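PDB 3HLY: flavodoxin-like domain, which probably binds FMN in the manner of flavodoxins and would then serve as an electron-transfer module of a larger flavoprotein. Local coordinates for residues S14-Q19 against A126-C131; V26-A31 against L138-T143; A77-K82 against L108-A113; E96-L101 against F114-V119. One frame throughout, in Å; residues are numbered along the deposited sequence.

Contact 1 of 4, residues S14-Q19 against A126-C131; sequences SDRLSQ and AIYQQC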
loop_
_atom_site.group_PDB
_atom_site.type_symbol
_atom_site.label_atom_id
_atom_site.label_comp_id
_atom_site.label_asym_id
_atom_site.label_seq_id
_atom_site.Cartn_x
_atom_site.Cartn_y
_atom_site.Cartn_z
ATOM N N SER A 14 -7.032 4.792 -7.042
ATOM C CA SER A 14 -6.702 3.980 -5.874
ATOM C C SER A 14 -7.518 2.693 -5.751
ATOM O O SER A 14 -6.947 1.621 -5.555
ATOM C CB SER A 14 -6.861 4.797 -4.590
ATOM O OG SER A 14 -5.805 5.723 -4.452
ATOM N N ASP A 15 -8.845 2.789 -5.846
ATOM C CA ASP A 15 -9.685 1.592 -5.742
ATOM C C ASP A 15 -9.207 0.509 -6.714
ATOM O O ASP A 15 -8.982 -0.646 -6.340
ATOM C CB ASP A 15 -11.148 1.897 -6.095
ATOM C CG ASP A 15 -11.813 2.841 -5.115
ATOM O OD1 ASP A 15 -11.916 2.502 -3.913
ATOM O OD2 ASP A 15 -12.246 3.927 -5.557
ATOM N N ARG A 16 -9.053 0.923 -7.965
ATOM C CA ARG A 16 -8.680 0.048 -9.063
ATOM C C ARG A 16 -7.249 -0.486 -9.056
ATOM O O ARG A 16 -7.010 -1.640 -9.388
ATOM C CB ARG A 16 -8.959 0.785 -10.367
ATOM C CG ARG A 16 -9.444 -0.087 -11.476
ATOM C CD ARG A 16 -10.285 0.735 -12.424
ATOM N NE ARG A 16 -11.490 1.261 -11.790
ATOM C CZ ARG A 16 -12.369 2.044 -12.408
ATOM N NH1 ARG A 16 -12.174 2.397 -13.674
ATOM N NH2 ARG A 16 -13.451 2.465 -11.766
ATOM N N LEU A 17 -6.292 0.352 -8.703
ATOM C CA LEU A 17 -4.917 -0.117 -8.649
ATOM C C LEU A 17 -4.800 -1.028 -7.424
ATOM O O LEU A 17 -4.227 -2.111 -7.496
ATOM C CB LEU A 17 -3.972 1.064 -8.513
ATOM C CG LEU A 17 -4.040 2.091 -9.642
ATOM C CD1 LEU A 17 -3.579 3.450 -9.142
ATOM C CD2 LEU A 17 -3.201 1.613 -10.784
ATOM N N SER A 18 -5.378 -0.594 -6.309
ATOM C CA SER A 18 -5.313 -1.385 -5.079
ATOM C C SER A 18 -6.008 -2.743 -5.236
ATOM O O SER A 18 -5.528 -3.741 -4.703
ATOM C CB SER A 18 -5.882 -0.585 -3.893
ATOM O OG SER A 18 -7.295 -0.414 -3.964
ATOM N N GLN A 19 -7.111 -2.794 -5.988
ATOM C CA GLN A 19 -7.824 -4.054 -6.208
ATOM C C GLN A 19 -7.007 -5.013 -7.078
ATOM O O GLN A 19 -7.011 -6.221 -6.859
ATOM C CB GLN A 19 -9.170 -3.794 -6.892
ATOM C CG GLN A 19 -10.298 -3.449 -5.951
ATOM C CD GLN A 19 -11.528 -2.952 -6.691
ATOM O OE1 GLN A 19 -11.713 -3.233 -7.881
ATOM N NE2 GLN A 19 -12.378 -2.215 -5.988
ATOM N N ALA A 126 -2.096 -2.447 -19.145
ATOM C CA ALA A 126 -0.695 -2.752 -18.884
ATOM C C ALA A 126 -0.365 -2.469 -17.418
ATOM O O ALA A 126 0.203 -3.314 -16.725
ATOM C CB ALA A 126 0.187 -1.912 -19.789
ATOM N N ILE A 127 -0.718 -1.273 -16.959
ATOM C CA ILE A 127 -0.479 -0.885 -15.580
ATOM C C ILE A 127 -1.189 -1.824 -14.597
ATOM O O ILE A 127 -0.627 -2.187 -13.556
ATOM C CB ILE A 127 -0.970 0.553 -15.314
ATOM C CG1 ILE A 127 -0.083 1.557 -16.054
ATOM C CG2 ILE A 127 -0.952 0.840 -13.806
ATOM C CD1 ILE A 127 1.308 1.665 -15.494
ATOM N N TYR A 128 -2.421 -2.208 -14.919
ATOM C CA TYR A 128 -3.178 -3.089 -14.042
ATOM C C TYR A 128 -2.568 -4.472 -13.999
ATOM O O TYR A 128 -2.654 -5.158 -12.978
ATOM C CB TYR A 128 -4.640 -3.174 -14.474
ATOM C CG TYR A 128 -5.399 -1.899 -14.222
ATOM C CD1 TYR A 128 -5.385 -1.302 -12.964
ATOM C CD2 TYR A 128 -6.114 -1.270 -15.246
ATOM C CE1 TYR A 128 -6.055 -0.111 -12.732
ATOM C CE2 TYR A 128 -6.789 -0.073 -15.021
ATOM C CZ TYR A 128 -6.752 0.498 -13.766
ATOM O OH TYR A 128 -7.388 1.683 -13.533
ATOM N N GLN A 129 -1.947 -4.883 -15.102
ATOM C CA GLN A 129 -1.300 -6.191 -15.151
ATOM C C GLN A 129 -0.076 -6.152 -14.249
ATOM O O GLN A 129 0.234 -7.131 -13.578
ATOM C CB GLN A 129 -0.863 -6.546 -16.575
ATOM C CG GLN A 129 -0.192 -7.914 -16.695
ATOM C CD GLN A 129 -1.106 -9.062 -16.269
ATOM O OE1 GLN A 129 -2.150 -9.305 -16.885
ATOM N NE2 GLN A 129 -0.720 -9.767 -15.208
ATOM N N GLN A 130 0.617 -5.014 -14.243
ATOM C CA GLN A 130 1.802 -4.839 -13.416
ATOM C C GLN A 130 1.425 -4.836 -11.919
ATOM O O GLN A 130 2.162 -5.364 -11.082
ATOM C CB GLN A 130 2.519 -3.545 -13.800
ATOM C CG GLN A 130 3.820 -3.319 -13.048
ATOM C CD GLN A 130 4.463 -2.002 -13.407
ATOM O OE1 GLN A 130 3.917 -1.229 -14.208
ATOM N NE2 GLN A 130 5.626 -1.725 -12.816
ATOM N N CYS A 131 0.306 -4.210 -11.579
ATOM C CA CYS A 131 -0.189 -4.234 -10.198
ATOM C C CYS A 131 -0.473 -5.691 -9.782
ATOM O O CYS A 131 -0.114 -6.125 -8.676
ATOM C CB CYS A 131 -1.509 -3.485 -10.087
ATOM S SG CYS A 131 -1.378 -1.714 -10.156
#
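Arg16 meets Tyr128 through its methylenes and not through its charge. CD lies 3.2 Å from the phenol OH of Tyr128, and CG sits 3.6 Å from CZ, so the aliphatic stem leans on the hydroxyl end of the ring. The bend at chi3 then carries the guanidinium past the OH, its plane 42° from that of the ring, and the pair is neither a stack nor a cation-pi interaction. One residue on, Leu17 sends one methyl, CD2, against the opposing helix. Its CG stands anti to the carbonyl carbon (chi1 -59°), which brings CD2 to three partners: Ile127 CG2 at 3.8 Å, Tyr128 CE1 at 3.9 Å and Cys131 SG at 3.8 Å. Ile127 and Cys131 are one helical turn apart and Tyr128 follows Ile127, so the methyl touches both turns at once. The axes of the two segments approach to 9.2 Å at an angle of 48°, and Leu17 and Tyr128 have the nearest CA atoms. The contact thus grades from a solvent-facing arginine stem to a buried leucine, and no hydrogen bond spans it. On the sheet side, Leu17 rests on Phe88 of strand 84-88, while Cys131 also reaches Ala20 and Ile21 further along helix 14-27. The first and last helices of this flavodoxin-like fold therefore pack side by side on one face of the parallel sheet.

Contact 2 of 4, residues V26-A31 against L138-T143; sequences VKTGVA and LGQWLT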
loop_
_atom_site.group_PDB
_atom_site.type_symbol
_atom_site.label_atom_id
_atom_site.label_comp_id
_atom_site.label_asym_id
_atom_site.label_seq_id
_atom_site.Cartn_x
_atom_site.Cartn_y
_atom_site.Cartn_z
ATOM N N VAL A 26 -4.141 -12.354 -3.432
ATOM C CA VAL A 26 -4.975 -13.449 -2.924
ATOM C C VAL A 26 -4.793 -14.745 -3.702
ATOM O O VAL A 26 -4.912 -15.815 -3.134
ATOM C CB VAL A 26 -6.504 -13.088 -2.884
ATOM C CG1 VAL A 26 -6.742 -11.983 -1.894
ATOM C CG2 VAL A 26 -6.995 -12.703 -4.268
ATOM N N LYS A 27 -4.496 -14.652 -4.997
ATOM C CA LYS A 27 -4.274 -15.853 -5.806
ATOM C C LYS A 27 -3.148 -16.706 -5.220
ATOM O O LYS A 27 -3.151 -17.932 -5.357
ATOM C CB LYS A 27 -3.903 -15.490 -7.251
ATOM C CG LYS A 27 -5.035 -14.897 -8.073
ATOM C CD LYS A 27 -4.611 -14.730 -9.523
ATOM C CE LYS A 27 -5.659 -13.972 -10.315
ATOM N NZ LYS A 27 -7.001 -14.604 -10.195
ATOM N N THR A 28 -2.181 -16.064 -4.571
ATOM C CA THR A 28 -1.070 -16.800 -3.993
ATOM C C THR A 28 -1.423 -17.364 -2.644
ATOM O O THR A 28 -0.604 -18.058 -2.048
ATOM C CB THR A 28 0.166 -15.934 -3.771
ATOM O OG1 THR A 28 -0.043 -15.109 -2.617
ATOM C CG2 THR A 28 0.436 -15.074 -4.998
ATOM N N GLY A 29 -2.617 -17.042 -2.142
ATOM C CA GLY A 29 -3.011 -17.563 -0.848
ATOM C C GLY A 29 -2.715 -16.672 0.338
ATOM O O GLY A 29 -2.873 -17.094 1.481
ATOM N N VAL A 30 -2.284 -15.442 0.094
ATOM C CA VAL A 30 -2.020 -14.527 1.201
ATOM C C VAL A 30 -3.348 -13.874 1.593
ATOM O O VAL A 30 -4.189 -13.637 0.728
ATOM C CB VAL A 30 -1.039 -13.422 0.787
ATOM C CG1 VAL A 30 -0.947 -12.373 1.885
ATOM C CG2 VAL A 30 0.329 -14.032 0.506
ATOM N N ALA A 31 -3.547 -13.615 2.882
ATOM C CA ALA A 31 -4.776 -12.963 3.351
ATOM C C ALA A 31 -4.598 -11.455 3.235
ATOM O O ALA A 31 -3.718 -10.884 3.870
ATOM C CB ALA A 31 -5.067 -13.325 4.804
ATOM N N LEU A 138 4.862 -10.403 -4.500
ATOM C CA LEU A 138 4.928 -10.193 -3.070
ATOM C C LEU A 138 4.378 -11.440 -2.388
ATOM O O LEU A 138 4.947 -11.923 -1.423
ATOM C CB LEU A 138 4.084 -8.971 -2.690
ATOM C CG LEU A 138 3.809 -8.749 -1.206
ATOM C CD1 LEU A 138 5.119 -8.826 -0.409
ATOM C CD2 LEU A 138 3.128 -7.389 -1.020
ATOM N N GLY A 139 3.274 -11.954 -2.915
ATOM C CA GLY A 139 2.644 -13.136 -2.351
ATOM C C GLY A 139 3.545 -14.356 -2.349
ATOM O O GLY A 139 3.694 -15.046 -1.333
ATOM N N GLN A 140 4.152 -14.628 -3.494
ATOM C CA GLN A 140 5.052 -15.758 -3.591
ATOM C C GLN A 140 6.263 -15.560 -2.683
ATOM O O GLN A 140 6.731 -16.529 -2.080
ATOM C CB GLN A 140 5.449 -15.980 -5.051
ATOM C CG GLN A 140 4.271 -16.463 -5.872
ATOM C CD GLN A 140 4.609 -16.725 -7.315
ATOM O OE1 GLN A 140 5.052 -15.834 -8.041
ATOM N NE2 GLN A 140 4.395 -17.958 -7.751
ATOM N N TRP A 141 6.750 -14.323 -2.535
ATOM C CA TRP A 141 7.907 -14.092 -1.662
ATOM C C TRP A 141 7.559 -14.404 -0.210
ATOM O O TRP A 141 8.422 -14.829 0.568
ATOM C CB TRP A 141 8.435 -12.643 -1.763
ATOM C CG TRP A 141 9.329 -12.401 -2.966
ATOM C CD1 TRP A 141 9.076 -11.579 -4.027
ATOM C CD2 TRP A 141 10.596 -13.022 -3.236
ATOM N NE1 TRP A 141 10.100 -11.651 -4.941
ATOM C CE2 TRP A 141 11.047 -12.529 -4.480
ATOM C CE3 TRP A 141 11.393 -13.947 -2.546
ATOM C CZ2 TRP A 141 12.266 -12.930 -5.052
ATOM C CZ3 TRP A 141 12.608 -14.346 -3.116
ATOM C CH2 TRP A 141 13.028 -13.836 -4.354
ATOM N N LEU A 142 6.295 -14.187 0.154
ATOM C CA LEU A 142 5.844 -14.449 1.520
ATOM C C LEU A 142 5.510 -15.927 1.684
ATOM O O LEU A 142 5.888 -16.539 2.677
ATOM C CB LEU A 142 4.622 -13.593 1.852
ATOM C CG LEU A 142 4.840 -12.086 1.774
ATOM C CD1 LEU A 142 3.494 -11.395 1.675
ATOM C CD2 LEU A 142 5.635 -11.600 2.979
ATOM N N THR A 143 4.812 -16.496 0.703
ATOM C CA THR A 143 4.445 -17.914 0.729
ATOM C C THR A 143 5.669 -18.827 0.819
ATOM O O THR A 143 5.560 -19.979 1.246
ATOM C CB THR A 143 3.656 -18.330 -0.533
ATOM O OG1 THR A 143 2.478 -17.530 -0.649
ATOM C CG2 THR A 143 3.234 -19.791 -0.442
#
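Thr28 and Val30 straddle the Schellman motif that ends helix 14-27, and both press on Gly139 of the last helix. Because Gly139 carries no side chain, Thr28 OG1 can settle 3.3 Å from its CA, and Val30 CG2 reaches the same CA at 3.8 Å. The methyl of Thr28 extends the contact along the helix, with CG2 lying 4.2 Å from Gln140 CG. On the inner side Val30 CG2 has a looser neighbour in Leu142 CD1, at 4.3 Å. Much of this first shell is side chain against bare helix backbone, and it lets the CA atoms of Thr28 and Gly139 come within 5.5 Å.

The next shell sets these groups in place. Gly29 takes a positive phi of 94°, which turns the chain out of the helix and toward strand 32-36. Thr28 OG1 stands between its own backbone N and carbonyl carbon (chi1 76°) and is hydrogen-bonded to Leu25 O, so its polar need is met there. Val30 and Leu142 both rest on Val3 of strand 3-7, which ties the turn and the last helix to the sheet. On the outer side, Thr143 OG1 comes within 3.4 Å of Thr28 O, but its proton goes to Gly139 O at 2.8 Å, arriving 50° out of the carbonyl plane of an oxygen also bonded by Thr143 N.

Contact 3 of 4, residues A77-K82 against L108-A113; sequences AAAHNK and LGLHTA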
loop_
_atom_site.group_PDB
_atom_site.type_symbol
_atom_site.label_atom_id
_atom_site.label_comp_id
_atom_site.label_asym_id
_atom_site.label_seq_id
_atom_site.Cartn_x
_atom_site.Cartn_y
_atom_site.Cartn_z
ATOM N N ALA A 77 3.836 5.255 12.479
ATOM C CA ALA A 77 4.084 4.973 13.883
ATOM C C ALA A 77 4.141 3.471 14.147
ATOM O O ALA A 77 4.952 3.019 14.933
ATOM C CB ALA A 77 2.998 5.627 14.748
ATOM N N ALA A 78 3.300 2.689 13.478
ATOM C CA ALA A 78 3.286 1.245 13.710
ATOM C C ALA A 78 4.161 0.384 12.795
ATOM O O ALA A 78 4.446 -0.773 13.125
ATOM C CB ALA A 78 1.848 0.734 13.668
ATOM N N ALA A 79 4.583 0.924 11.652
ATOM C CA ALA A 79 5.414 0.144 10.739
ATOM C C ALA A 79 6.769 -0.127 11.382
ATOM O O ALA A 79 7.292 0.715 12.119
ATOM C CB ALA A 79 5.598 0.887 9.421
ATOM N N HIS A 80 7.345 -1.290 11.091
ATOM C CA HIS A 80 8.626 -1.644 11.681
ATOM C C HIS A 80 9.536 -2.382 10.711
ATOM O O HIS A 80 9.121 -2.731 9.601
ATOM C CB HIS A 80 8.397 -2.485 12.933
ATOM C CG HIS A 80 7.641 -3.743 12.679
ATOM N ND1 HIS A 80 8.242 -4.886 12.193
ATOM C CD2 HIS A 80 6.326 -4.035 12.810
ATOM C CE1 HIS A 80 7.328 -5.825 12.034
ATOM N NE2 HIS A 80 6.158 -5.334 12.399
ATOM N N ASN A 81 10.763 -2.644 11.164
ATOM C CA ASN A 81 11.806 -3.287 10.365
ATOM C C ASN A 81 11.694 -4.716 9.865
ATOM O O ASN A 81 12.565 -5.153 9.122
ATOM C CB ASN A 81 13.158 -3.159 11.075
ATOM C CG ASN A 81 13.174 -3.835 12.442
ATOM O OD1 ASN A 81 12.809 -5.005 12.586
ATOM N ND2 ASN A 81 13.613 -3.097 13.452
ATOM N N LYS A 82 10.665 -5.459 10.239
ATOM C CA LYS A 82 10.568 -6.839 9.772
ATOM C C LYS A 82 9.598 -7.015 8.596
ATOM O O LYS A 82 9.320 -8.142 8.174
ATOM C CB LYS A 82 10.142 -7.728 10.921
ATOM N N LEU A 108 12.665 3.362 8.616
ATOM C CA LEU A 108 12.099 2.617 9.740
ATOM C C LEU A 108 12.633 1.205 9.648
ATOM O O LEU A 108 12.350 0.366 10.502
ATOM C CB LEU A 108 10.577 2.569 9.673
ATOM C CG LEU A 108 9.801 3.847 9.967
ATOM C CD1 LEU A 108 8.322 3.594 9.742
ATOM C CD2 LEU A 108 10.066 4.298 11.395
ATOM N N GLY A 109 13.384 0.946 8.580
ATOM C CA GLY A 109 13.958 -0.369 8.365
ATOM C C GLY A 109 13.179 -1.321 7.467
ATOM O O GLY A 109 13.430 -2.518 7.474
ATOM N N LEU A 110 12.232 -0.816 6.687
ATOM C CA LEU A 110 11.472 -1.709 5.813
ATOM C C LEU A 110 12.133 -1.879 4.447
ATOM O O LEU A 110 12.809 -0.975 3.971
ATOM C CB LEU A 110 10.048 -1.177 5.598
ATOM C CG LEU A 110 9.007 -1.222 6.727
ATOM C CD1 LEU A 110 9.145 -0.003 7.625
ATOM C CD2 LEU A 110 7.603 -1.244 6.109
ATOM N N HIS A 111 11.968 -3.044 3.830
ATOM C CA HIS A 111 12.503 -3.226 2.483
ATOM C C HIS A 111 11.290 -3.130 1.530
ATOM O O HIS A 111 10.140 -3.123 1.987
ATOM C CB HIS A 111 13.251 -4.567 2.342
ATOM C CG HIS A 111 12.420 -5.780 2.612
ATOM N ND1 HIS A 111 12.205 -6.756 1.665
ATOM C CD2 HIS A 111 11.812 -6.214 3.741
ATOM C CE1 HIS A 111 11.507 -7.741 2.197
ATOM N NE2 HIS A 111 11.255 -7.437 3.458
ATOM N N THR A 112 11.527 -3.014 0.224
ATOM C CA THR A 112 10.405 -2.902 -0.719
ATOM C C THR A 112 9.726 -4.244 -0.947
ATOM O O THR A 112 10.386 -5.277 -1.026
ATOM C CB THR A 112 10.858 -2.375 -2.091
ATOM O OG1 THR A 112 11.839 -3.264 -2.635
ATOM C CG2 THR A 112 11.435 -0.980 -1.969
ATOM N N ALA A 113 8.403 -4.251 -1.058
ATOM C CA ALA A 113 7.712 -5.519 -1.284
ATOM C C ALA A 113 7.773 -5.886 -2.772
ATOM O O ALA A 113 7.657 -7.053 -3.140
ATOM C CB ALA A 113 6.269 -5.425 -0.807
#
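The backbones of His80-Asn81 and Leu108-Gly109 run close together, the CA atoms of Asn81 and Gly109 only 4.1 Å apart, at the Schellman motif that ends helix 98-107, with Gly109 as its positive-phi residue. The approach depends on that glycine, which has no side chain where Asn81 CB lies; this CB touches Leu108 O and, at 3.7 Å, Gly109 O. Ala79 CB points into the contact and is met by Leu108 CD1 at 3.9 Å and, slightly farther off, by Leu110 CD1. Leu110 CG also presses on His80 O, at 3.2 Å. Phe105 packs against both Ala79 and Leu110. His80 CB points away from the other segment, and its imidazole serves its own turn: ND1 accepts the Lys82 N-H at 3.2 Å, nearly straight at 162°.

The contact joins the C-terminal ends of two successive helices of the parallel alpha/beta fold, where the chain heads into strands 84-88 and 111-112. No conventional hydrogen bond links the segments. Asn81 O and Gly109 O, both acceptors, stand 3.2 Å apart, a cost perhaps partly offset by a bent CA-H...O contact from Asn81 CA to Gly109 O. Cohesion probably comes largely from the packing of Ala79, Leu108 and Leu110 and from close backbone contact.

Contact 4 of 4, residues E96-L101 against F114-V119; sequences EPIDAL and FPPIRV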
loop_
_atom_site.group_PDB
_atom_site.type_symbol
_atom_site.label_atom_id
_atom_site.label_comp_id
_atom_site.label_asym_id
_atom_site.label_seq_id
_atom_site.Cartn_x
_atom_site.Cartn_y
_atom_site.Cartn_z
ATOM N N GLU A 96 1.428 13.136 -2.487
ATOM C CA GLU A 96 2.805 12.941 -2.060
ATOM C C GLU A 96 3.570 12.054 -3.035
ATOM O O GLU A 96 3.043 11.057 -3.525
ATOM C CB GLU A 96 2.848 12.288 -0.676
ATOM C CG GLU A 96 3.242 13.216 0.453
ATOM C CD GLU A 96 3.789 12.458 1.649
ATOM O OE1 GLU A 96 3.074 11.571 2.175
ATOM O OE2 GLU A 96 4.936 12.749 2.059
ATOM N N PRO A 97 4.829 12.406 -3.325
ATOM C CA PRO A 97 5.676 11.636 -4.246
ATOM C C PRO A 97 6.054 10.264 -3.675
ATOM O O PRO A 97 6.317 10.136 -2.479
ATOM C CB PRO A 97 6.908 12.530 -4.418
ATOM C CG PRO A 97 6.405 13.913 -4.073
ATOM C CD PRO A 97 5.499 13.650 -2.910
ATOM N N ILE A 98 6.092 9.247 -4.528
ATOM C CA ILE A 98 6.456 7.899 -4.089
ATOM C C ILE A 98 7.768 7.911 -3.311
ATOM O O ILE A 98 7.861 7.359 -2.219
ATOM C CB ILE A 98 6.593 6.929 -5.307
ATOM C CG1 ILE A 98 5.246 6.262 -5.589
ATOM C CG2 ILE A 98 7.664 5.880 -5.044
ATOM C CD1 ILE A 98 5.269 5.325 -6.761
ATOM N N ASP A 99 8.773 8.569 -3.877
ATOM C CA ASP A 99 10.099 8.656 -3.278
ATOM C C ASP A 99 10.100 9.119 -1.817
ATOM O O ASP A 99 10.837 8.579 -0.988
ATOM C CB ASP A 99 10.966 9.583 -4.125
ATOM C CG ASP A 99 10.848 9.291 -5.617
ATOM O OD1 ASP A 99 11.820 8.774 -6.205
ATOM O OD2 ASP A 99 9.772 9.571 -6.203
ATOM N N ALA A 100 9.273 10.117 -1.503
ATOM C CA ALA A 100 9.188 10.647 -0.146
ATOM C C ALA A 100 8.720 9.577 0.847
ATOM O O ALA A 100 9.316 9.411 1.912
ATOM C CB ALA A 100 8.238 11.848 -0.113
ATOM N N LEU A 101 7.648 8.866 0.496
ATOM C CA LEU A 101 7.121 7.807 1.347
ATOM C C LEU A 101 8.160 6.714 1.469
ATOM O O LEU A 101 8.430 6.233 2.560
ATOM C CB LEU A 101 5.848 7.191 0.752
ATOM C CG LEU A 101 4.538 7.972 0.792
ATOM C CD1 LEU A 101 4.170 8.282 2.236
ATOM C CD2 LEU A 101 4.688 9.251 -0.008
ATOM N N PHE A 114 7.962 -4.866 -3.603
ATOM C CA PHE A 114 8.070 -4.984 -5.053
ATOM C C PHE A 114 8.505 -3.607 -5.563
ATOM O O PHE A 114 8.467 -2.637 -4.819
ATOM C CB PHE A 114 6.724 -5.401 -5.700
ATOM C CG PHE A 114 5.502 -4.639 -5.197
ATOM C CD1 PHE A 114 4.558 -5.273 -4.383
ATOM C CD2 PHE A 114 5.281 -3.313 -5.563
ATOM C CE1 PHE A 114 3.393 -4.589 -3.936
ATOM C CE2 PHE A 114 4.127 -2.621 -5.125
ATOM C CZ PHE A 114 3.185 -3.257 -4.313
ATOM N N PRO A 115 8.941 -3.501 -6.832
ATOM C CA PRO A 115 9.345 -2.161 -7.290
ATOM C C PRO A 115 8.170 -1.179 -7.276
ATOM O O PRO A 115 7.064 -1.503 -7.720
ATOM C CB PRO A 115 9.863 -2.409 -8.715
ATOM C CG PRO A 115 10.411 -3.817 -8.638
ATOM C CD PRO A 115 9.358 -4.545 -7.787
ATOM N N PRO A 116 8.399 0.044 -6.779
ATOM C CA PRO A 116 7.311 1.020 -6.746
ATOM C C PRO A 116 6.550 1.068 -8.079
ATOM O O PRO A 116 7.161 1.075 -9.140
ATOM C CB PRO A 116 8.043 2.324 -6.437
ATOM C CG PRO A 116 9.144 1.856 -5.500
ATOM C CD PRO A 116 9.640 0.603 -6.207
ATOM N N ILE A 117 5.221 1.098 -8.023
ATOM C CA ILE A 117 4.430 1.146 -9.244
ATOM C C ILE A 117 4.136 2.601 -9.602
ATOM O O ILE A 117 3.195 3.199 -9.087
ATOM C CB ILE A 117 3.115 0.383 -9.075
ATOM C CG1 ILE A 117 3.414 -1.091 -8.791
ATOM C CG2 ILE A 117 2.259 0.532 -10.332
ATOM C CD1 ILE A 117 2.204 -1.858 -8.230
ATOM N N ARG A 118 4.939 3.149 -10.506
ATOM C CA ARG A 118 4.818 4.542 -10.925
ATOM C C ARG A 118 3.847 4.801 -12.080
ATOM O O ARG A 118 4.142 4.493 -13.228
ATOM C CB ARG A 118 6.206 5.057 -11.295
ATOM C CG ARG A 118 7.244 4.798 -10.211
ATOM C CD ARG A 118 8.627 5.301 -10.577
ATOM N NE ARG A 118 9.598 4.948 -9.543
ATOM C CZ ARG A 118 9.861 5.678 -8.463
ATOM N NH1 ARG A 118 10.756 5.254 -7.582
ATOM N NH2 ARG A 118 9.258 6.838 -8.268
ATOM N N VAL A 119 2.691 5.376 -11.778
ATOM C CA VAL A 119 1.721 5.683 -12.817
ATOM C C VAL A 119 1.742 7.189 -13.098
ATOM O O VAL A 119 1.495 8.005 -12.208
ATOM C CB VAL A 119 0.295 5.237 -12.409
ATOM C CG1 VAL A 119 0.289 3.748 -12.114
ATOM C CG2 VAL A 119 -0.175 6.011 -11.199
#
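The guanidinium of Arg118 is approached at its edge by Asp99: OD2 lies near the guanidinium plane, 3.5 Å from NH2, with an N-H...O angle of 153°. This is a weak, long hydrogen bond within a salt bridge. Only OD2 is bonded, OD1 staying 3.8 Å from NH2, and the planes of the two groups are 38° apart. Ile98 CG2 comes obliquely to the same nitrogen, 3.7 Å from NH2. The arginine chain is extended from CG to NE (chi2 180°), which carries its charge out along Ile98 to the start of helix 98-107. There Asp99 belongs to the first turn, just after Pro97 at the N-cap, a place where a negative charge would probably be favoured by the helix end.

Next to the ion pair the contact is apolar. Ile98 divides its branches: CG2 packs on Pro116 CB at 3.8 Å. Its CD1 reaches past the proline to Ile117 O, also at 3.8 Å, and to Arg118 CG. Ile98 also touches Thr59 and Asp89 in neighbouring loops. Ile117 turns the other way, onto Phe88 and Ser134, and its backbone bonds to Leu87 and Asp89. Residues 114-119 thus extend the edge of the parallel sheet of this flavodoxin-like fold beyond strand 111-112, running alongside strand 84-88 between helix 98-107 and helix 125-144.

In the fold
The four contacts illustrate how a doubly wound alpha/beta fold is tied together. Contacts 1 and 2, centres about 17 Å apart, are successive meetings of helices 14-27 and 125-144 on one face of the sheet, and their segments alternate along the chain. Those of contacts 3 and 4 alternate too, and both fall in the chain between these two helices. Contact 3, its centre about 23 Å from that of contact 1 and across the chain's centre, joins the ends of helices 66-78 and 98-107. Its second segment runs directly into that of contact 4. Ile127 packs on Val119, and Leu138 on Ala113 and Phe114; the last helix thus joins the first helix to the edge of the sheet.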